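PDB 3IHU: transcriptional regulator, GntR family, which probably binds DNA as a bacterial transcription factor, pairing a winged helix-turn-helix domain of the GntR type with an all-helical FCD domain. Local coordinates for residues 81-84 against 85-88; 90-93 against 94-98; 159-162 against 163-167. One frame throughout, in Å; residues are numbered along the deposited sequence.

Contact 1 of 3, residues 81-84 against 85-88; sequences RLSL and QETL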
loop_
_atom_site.group_PDB
_atom_site.type_symbol
_atom_site.label_atom_id
_atom_site.label_comp_id
_atom_site.label_asym_id
_atom_site.label_seq_id
_atom_site.Cartn_x
_atom_site.Cartn_y
_atom_site.Cartn_z
ATOM N N ARG A 81 -11.499 11.229 3.488
ATOM C CA ARG A 81 -11.375 11.485 2.059
ATOM C C ARG A 81 -10.408 12.609 1.929
ATOM O O ARG A 81 -10.493 13.545 2.703
ATOM C CB ARG A 81 -12.681 12.015 1.461
ATOM C CG ARG A 81 -13.793 11.038 1.303
ATOM C CD ARG A 81 -14.889 11.709 0.415
ATOM N NE ARG A 81 -16.055 10.829 0.216
ATOM C CZ ARG A 81 -17.157 10.828 0.967
ATOM N NH1 ARG A 81 -17.297 11.666 1.986
ATOM N NH2 ARG A 81 -18.142 9.986 0.698
ATOM N N LEU A 82 -9.559 12.589 0.913
ATOM C CA LEU A 82 -8.560 13.615 0.726
ATOM C C LEU A 82 -8.981 14.616 -0.323
ATOM O O LEU A 82 -9.521 14.277 -1.351
ATOM C CB LEU A 82 -7.229 12.968 0.302
ATOM C CG LEU A 82 -6.724 11.835 1.237
ATOM C CD1 LEU A 82 -5.362 11.302 0.797
ATOM C CD2 LEU A 82 -6.623 12.303 2.655
ATOM N N SER A 83 -8.627 15.872 -0.097
ATOM C CA SER A 83 -8.656 16.831 -1.161
ATOM C C SER A 83 -7.592 16.512 -2.203
ATOM O O SER A 83 -6.670 15.748 -1.973
ATOM C CB SER A 83 -8.419 18.225 -0.597
ATOM O OG SER A 83 -7.084 18.339 -0.130
ATOM N N LEU A 84 -7.671 17.193 -3.336
ATOM C CA LEU A 84 -6.704 16.989 -4.380
ATOM C C LEU A 84 -5.321 17.360 -3.874
ATOM O O LEU A 84 -4.387 16.599 -4.084
ATOM C CB LEU A 84 -7.028 17.799 -5.656
ATOM C CG LEU A 84 -6.061 17.582 -6.851
ATOM C CD1 LEU A 84 -5.826 16.101 -7.154
ATOM C CD2 LEU A 84 -6.596 18.304 -8.117
ATOM N N GLN A 85 -5.198 18.493 -3.196
ATOM C CA GLN A 85 -3.886 18.952 -2.717
ATOM C C GLN A 85 -3.348 17.928 -1.707
ATOM O O GLN A 85 -2.148 17.666 -1.674
ATOM C CB GLN A 85 -3.985 20.309 -2.022
ATOM C CG GLN A 85 -2.637 20.842 -1.543
ATOM C CD GLN A 85 -1.673 20.990 -2.700
ATOM O OE1 GLN A 85 -1.989 21.674 -3.679
ATOM N NE2 GLN A 85 -0.530 20.284 -2.638
ATOM N N GLU A 86 -4.242 17.375 -0.889
ATOM C CA GLU A 86 -3.814 16.451 0.130
ATOM C C GLU A 86 -3.309 15.155 -0.554
ATOM O O GLU A 86 -2.340 14.567 -0.118
ATOM C CB GLU A 86 -4.901 16.116 1.135
ATOM C CG GLU A 86 -5.211 17.236 2.156
ATOM C CD GLU A 86 -6.502 16.975 2.956
ATOM O OE1 GLU A 86 -7.427 16.259 2.482
ATOM O OE2 GLU A 86 -6.595 17.496 4.083
ATOM N N THR A 87 -3.986 14.747 -1.624
ATOM C CA THR A 87 -3.552 13.590 -2.404
ATOM C C THR A 87 -2.185 13.832 -3.026
ATOM O O THR A 87 -1.286 12.986 -2.968
ATOM C CB THR A 87 -4.638 13.258 -3.488
ATOM O OG1 THR A 87 -5.856 12.913 -2.820
ATOM C CG2 THR A 87 -4.182 12.137 -4.364
ATOM N N LEU A 88 -2.010 14.980 -3.647
ATOM C CA LEU A 88 -0.743 15.297 -4.267
ATOM C C LEU A 88 0.404 15.313 -3.225
ATOM O O LEU A 88 1.524 14.896 -3.510
ATOM C CB LEU A 88 -0.813 16.618 -4.991
ATOM C CG LEU A 88 -1.720 16.621 -6.243
ATOM C CD1 LEU A 88 -1.888 18.061 -6.769
ATOM C CD2 LEU A 88 -1.142 15.664 -7.316
HETATM O O HOH W 1 -8.470 13.887 -3.815
#

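Contact 2 of 3, residues 90-93 against 94-98; sequences VLDV and AERMT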
loop_
_atom_site.group_PDB
_atom_site.type_symbol
_atom_site.label_atom_id
_atom_site.label_comp_id
_atom_site.label_asym_id
_atom_site.label_seq_id
_atom_site.Cartn_x
_atom_site.Cartn_y
_atom_site.Cartn_z
ATOM N N VAL A 90 0.440 13.532 -0.345
ATOM C CA VAL A 90 0.705 12.166 -0.073
ATOM C C VAL A 90 1.595 11.505 -1.186
ATOM O O VAL A 90 2.516 10.763 -0.909
ATOM C CB VAL A 90 -0.599 11.360 0.109
ATOM C CG1 VAL A 90 -0.337 9.850 0.009
ATOM C CG2 VAL A 90 -1.322 11.759 1.406
ATOM N N LEU A 91 1.278 11.734 -2.443
ATOM C CA LEU A 91 2.053 11.154 -3.535
ATOM C C LEU A 91 3.489 11.680 -3.523
ATOM O O LEU A 91 4.395 11.010 -3.899
ATOM C CB LEU A 91 1.387 11.489 -4.854
ATOM C CG LEU A 91 0.015 10.845 -5.111
ATOM C CD1 LEU A 91 -0.654 11.554 -6.268
ATOM C CD2 LEU A 91 0.201 9.319 -5.371
ATOM N N ASP A 92 3.683 12.905 -3.065
ATOM C CA ASP A 92 5.032 13.496 -2.990
ATOM C C ASP A 92 5.923 12.658 -2.047
ATOM O O ASP A 92 7.087 12.334 -2.377
ATOM C CB ASP A 92 4.964 14.953 -2.492
ATOM C CG ASP A 92 4.830 15.965 -3.619
ATOM O OD1 ASP A 92 5.045 15.567 -4.773
ATOM O OD2 ASP A 92 4.560 17.170 -3.332
ATOM N N VAL A 93 5.371 12.294 -0.898
ATOM C CA VAL A 93 6.057 11.424 0.028
ATOM C C VAL A 93 6.168 9.942 -0.490
ATOM O O VAL A 93 7.227 9.361 -0.419
ATOM C CB VAL A 93 5.325 11.392 1.371
ATOM C CG1 VAL A 93 5.912 10.331 2.276
ATOM C CG2 VAL A 93 5.371 12.825 2.045
ATOM N N ALA A 94 5.073 9.374 -1.004
ATOM C CA ALA A 94 5.094 8.036 -1.561
ATOM C C ALA A 94 6.084 7.895 -2.680
ATOM O O ALA A 94 6.732 6.887 -2.783
ATOM C CB ALA A 94 3.674 7.563 -2.008
ATOM N N GLU A 95 6.210 8.889 -3.518
ATOM C CA GLU A 95 7.220 8.856 -4.575
ATOM C C GLU A 95 8.624 8.654 -4.046
ATOM O O GLU A 95 9.344 7.759 -4.485
ATOM C CB GLU A 95 7.177 10.105 -5.424
ATOM C CG GLU A 95 8.100 10.074 -6.566
ATOM C CD GLU A 95 7.955 11.307 -7.435
ATOM O OE1 GLU A 95 6.861 11.873 -7.445
ATOM O OE2 GLU A 95 8.926 11.665 -8.126
ATOM N N ARG A 96 8.993 9.422 -3.065
ATOM C CA ARG A 96 10.338 9.370 -2.528
ATOM C C ARG A 96 10.552 8.128 -1.694
ATOM O O ARG A 96 11.654 7.546 -1.765
ATOM C CB ARG A 96 10.638 10.620 -1.753
ATOM C CG ARG A 96 10.824 11.811 -2.790
ATOM C CD ARG A 96 10.468 13.136 -2.260
ATOM N NE ARG A 96 10.626 14.146 -3.321
ATOM C CZ ARG A 96 9.726 14.476 -4.249
ATOM N NH1 ARG A 96 8.522 13.896 -4.300
ATOM N NH2 ARG A 96 10.037 15.439 -5.131
HETATM N N MSE A 97 9.518 7.698 -0.969
HETATM C CA MSE A 97 9.640 6.503 -0.107
HETATM C C MSE A 97 9.589 5.176 -0.936
HETATM O O MSE A 97 10.262 4.240 -0.576
HETATM C CB MSE A 97 8.665 6.486 1.102
HETATM C CG MSE A 97 8.921 7.728 2.083
HETATM SE SE MSE A 97 10.683 7.561 2.863
HETATM C CE MSE A 97 11.829 8.853 1.875
ATOM N N THR A 98 8.877 5.167 -2.047
ATOM C CA THR A 98 8.828 3.973 -2.921
ATOM C C THR A 98 10.101 3.866 -3.670
ATOM O O THR A 98 10.621 2.793 -3.906
ATOM C CB THR A 98 7.653 3.993 -3.905
ATOM O OG1 THR A 98 6.425 4.167 -3.186
ATOM C CG2 THR A 98 7.596 2.663 -4.735
#

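Contact 3 of 3, residues 159-162 against 163-167; sequences RLFP and TIHMP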
loop_
_atom_site.group_PDB
_atom_site.type_symbol
_atom_site.label_atom_id
_atom_site.label_comp_id
_atom_site.label_asym_id
_atom_site.label_seq_id
_atom_site.Cartn_x
_atom_site.Cartn_y
_atom_site.Cartn_z
ATOM N N ARG A 159 9.178 1.069 9.583
ATOM C CA ARG A 159 8.297 1.874 10.432
ATOM C C ARG A 159 7.411 2.839 9.628
ATOM O O ARG A 159 6.302 3.092 10.029
ATOM C CB ARG A 159 9.101 2.513 11.590
ATOM C CG ARG A 159 9.491 3.972 11.453
ATOM C CD ARG A 159 10.350 4.421 12.681
ATOM N NE ARG A 159 10.106 5.820 13.011
ATOM C CZ ARG A 159 9.008 6.266 13.625
ATOM N N LEU A 160 7.845 3.302 8.461
ATOM C CA LEU A 160 6.996 4.110 7.564
ATOM C C LEU A 160 6.142 3.296 6.545
ATOM O O LEU A 160 5.424 3.874 5.731
ATOM C CB LEU A 160 7.890 4.986 6.673
ATOM C CG LEU A 160 8.672 6.245 7.010
ATOM C CD1 LEU A 160 9.738 6.166 8.225
ATOM C CD2 LEU A 160 9.299 6.621 5.694
ATOM N N PHE A 161 6.261 1.970 6.553
ATOM C CA PHE A 161 5.814 1.114 5.425
ATOM C C PHE A 161 4.369 1.367 4.968
ATOM O O PHE A 161 4.119 1.553 3.783
ATOM C CB PHE A 161 6.028 -0.369 5.815
ATOM C CG PHE A 161 5.825 -1.360 4.686
ATOM C CD1 PHE A 161 6.582 -1.273 3.516
ATOM C CD2 PHE A 161 4.929 -2.402 4.830
ATOM C CE1 PHE A 161 6.413 -2.193 2.478
ATOM C CE2 PHE A 161 4.751 -3.326 3.824
ATOM C CZ PHE A 161 5.495 -3.209 2.622
ATOM N N PRO A 162 3.414 1.447 5.920
ATOM C CA PRO A 162 2.009 1.788 5.555
ATOM C C PRO A 162 1.797 3.014 4.668
ATOM O O PRO A 162 0.915 3.009 3.810
ATOM C CB PRO A 162 1.337 1.977 6.915
ATOM C CG PRO A 162 2.137 1.120 7.869
ATOM C CD PRO A 162 3.547 1.079 7.350
ATOM N N THR A 163 2.580 4.071 4.820
ATOM C CA THR A 163 2.426 5.213 3.923
ATOM C C THR A 163 2.596 4.834 2.450
ATOM O O THR A 163 1.901 5.361 1.574
ATOM C CB THR A 163 3.451 6.314 4.213
ATOM O OG1 THR A 163 3.289 6.755 5.572
ATOM C CG2 THR A 163 3.236 7.522 3.229
ATOM N N ILE A 164 3.532 3.923 2.194
ATOM C CA ILE A 164 3.902 3.547 0.830
ATOM C C ILE A 164 2.712 3.041 0.046
ATOM O O ILE A 164 2.628 3.228 -1.161
ATOM C CB ILE A 164 5.040 2.489 0.878
ATOM C CG1 ILE A 164 6.380 3.170 1.060
ATOM C CG2 ILE A 164 5.085 1.688 -0.371
ATOM C CD1 ILE A 164 7.441 2.269 1.606
ATOM N N HIS A 165 1.769 2.432 0.738
ATOM C CA HIS A 165 0.643 1.734 0.099
ATOM C C HIS A 165 -0.464 2.664 -0.420
ATOM O O HIS A 165 -1.212 2.284 -1.332
ATOM C CB HIS A 165 0.039 0.727 1.105
ATOM C CG HIS A 165 0.983 -0.355 1.507
ATOM N ND1 HIS A 165 1.560 -1.209 0.596
ATOM C CD2 HIS A 165 1.445 -0.737 2.723
ATOM C CE1 HIS A 165 2.327 -2.080 1.227
ATOM N NE2 HIS A 165 2.284 -1.805 2.519
HETATM N N MSE A 166 -0.577 3.845 0.196
HETATM C CA MSE A 166 -1.581 4.858 -0.175
HETATM C C MSE A 166 -3.009 4.361 -0.277
HETATM O O MSE A 166 -3.659 4.528 -1.297
HETATM C CB MSE A 166 -1.197 5.494 -1.501
HETATM C CG MSE A 166 -0.005 6.304 -1.421
HETATM SE SE MSE A 166 0.147 7.165 -3.082
HETATM C CE MSE A 166 1.148 5.793 -4.049
ATOM N N PRO A 167 -3.518 3.757 0.798
ATOM C CA PRO A 167 -4.836 3.087 0.754
ATOM C C PRO A 167 -5.980 4.017 0.423
ATOM O O PRO A 167 -6.829 3.666 -0.389
ATOM C CB PRO A 167 -4.987 2.475 2.167
ATOM C CG PRO A 167 -3.884 3.116 3.010
ATOM C CD PRO A 167 -2.810 3.549 2.077
#

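Contact 1 of 3, residues 81-84 against 85-88
Ser83 and Glu86 grip each other reciprocally at the start of helix 84-105. Glu86 OE1 accepts the backbone N-H of Ser83 at 2.9 Å in a nearly straight bond (163° at the hydrogen), met on the anti side of the carboxylate and 26° out of its plane. In return Ser83 OG accepts from Glu86 N at 3.1 Å. Each side chain thus caps the other's backbone N-H, a capping box with Ser83 as the N-cap. A chi1 of 69° sets OG between the Ser83 backbone N and carbonyl carbon, turned to the first helical turn; the Glu86 chain, extended beyond CG, runs back past OG to reach Ser83 N. Ordinary helical bonds follow at once: Thr87 N to Ser83 O, 2.9 Å, and Leu88 N to Leu84 O, 2.9 Å. A water ties the incoming loop to the same turn, donating to Leu82 O at 2.7 Å and hydrogen-bonded also to Thr87 OG1, 3.0 Å away.

Leu82 CB packs on the Thr87 hydroxyl, 3.4 Å from OG1, a van der Waals contact with a polar atom; the apolar pair is Leu84 CG with Leu88 CD1, 4.2 Å.

The box closes the start of the first helix after the β-hairpin (strands 69-71 and 77-79) of the winged helix-turn-helix domain, where the chain passes from this probable DNA-binding part to the helical domain. Leu82 and Thr87 lean on Val169 of helix 167-172, whose Gln172 also hydrogen-bonds Leu82 O, while Leu88 packs against Arg213 and Leu217 of helix 198-219.

Contact 2 of 3, residues 90-93 against 94-98
Arg96 folds back along helix 84-105 to Asp92, one turn earlier, and its main hold there is on the backbone. NH1 donates to Asp92 O at 2.9 Å, with 154° at the hydrogen; the oxygen lies at the guanidinium edge, close to its plane, while NH1 comes in at a slant to the C=O, tilted from the carbonyl plane. With CG anti to its own carbonyl carbon (chi1 -73°) and the chain extended from CG to NE, the side chain passes alongside the Asp92 carbonyl. The charged partner is more distant: the salt bridge from Asp92 OD1 to Arg96 NH1 is long, 3.9 Å, and the carboxylate and guanidinium planes stand 81° apart although the two side chains point the same way.

Among backbone bonds, Ala94 N to Val90 O, Glu95 N to Leu91 O and Met97 N to Val93 O keep the helix regular. Ala94 O accepts twice, from Thr98 N and from Thr98 OG1, both at 2.8 Å and from opposite faces of its carbonyl plane, which satisfies the buried threonine hydroxyl within the helix.

Of the apolar side chains, Val93 CG1 meets CG of selenomethionine Met97 at 4.0 Å as the two cross.

Helix 84-105, in the FCD domain, joins two others here: Val93 and Met97 lie against Thr163, Leu160 and Ile164 of helix 155-165, and Glu95 turns to helix 198-219, where its two carboxylate oxygens make salt bridges with Arg213 and Lys210. Asp92, Glu95 and Arg96 thus form a group of neighbouring charges. Two cations hold the buried Glu95 carboxylate, which probably favours its ionised form; Asp92 OD1 lies 4.9 Å from Glu95 OE1, a like charge that the cations around the pair probably offset.

Contact 3 of 3, residues 159-162 against 163-167
His165 turns the NE2 corner of its imidazole onto one face of the Phe161 ring, a T-shaped (edge-to-face) pair with centroids 4.5 Å apart and planes at 81°. NE2 stands above the face, offset toward the rim, and comes within 3.2 Å of Phe161 CE2. Phe161 CG is anti to the backbone N (chi1 -171°), which swings the ring forward along the helix to the histidine. Ile164 CD1 adds a slanting contact, 4.1 Å from Phe161 CD1.

Behind the rings the backbone is irregular. Pro162 has no N-H to bond the preceding turn, and the helix kinks there. Bent i to i-3 bonds, as in a 3-10 turn, take over: Thr163 N to Leu160 O at 3.0 Å, Ile164 N to Phe161 O at 2.9 Å, and His165 N to Pro162 O, with His165 N 60° out of the carbonyl plane. At Met166 a positive phi breaks the helix, and helix 167-172 starts directly after it.

In the second shell Arg141 of helix 134-152 hydrogen-bonds His165 ND1, fixing the far side of the imidazole, and Tyr145 touches Phe161, Ile164 and His165. Helix 155-165 thus lies between helix 134-152 on its aromatic side and helix 84-105, which Leu160 and Met166 touch.

Overall arrangement
Contacts 1 and 2 share helix 84-105: contact 1 joins the incoming loop to its first turn at the surface, its centre about 17 Å from the centre of the chain, whereas contact 2 is partly buried along the helix. Contact 3, the most central, its centre about 6 Å from that of the chain, belongs to helix 155-165. It packs directly on contact 2, with Leu160 against Met97 and Met166 against Val90, Leu91 and Ala94; contact 1 reaches contact 2 through Leu82 and Val90 but does not touch contact 3. Chemistry follows place: a polar cap and water at the exposed helix start, charge pairs and regular helical bonds midway, and aromatic packing round a proline kink nearest the centre.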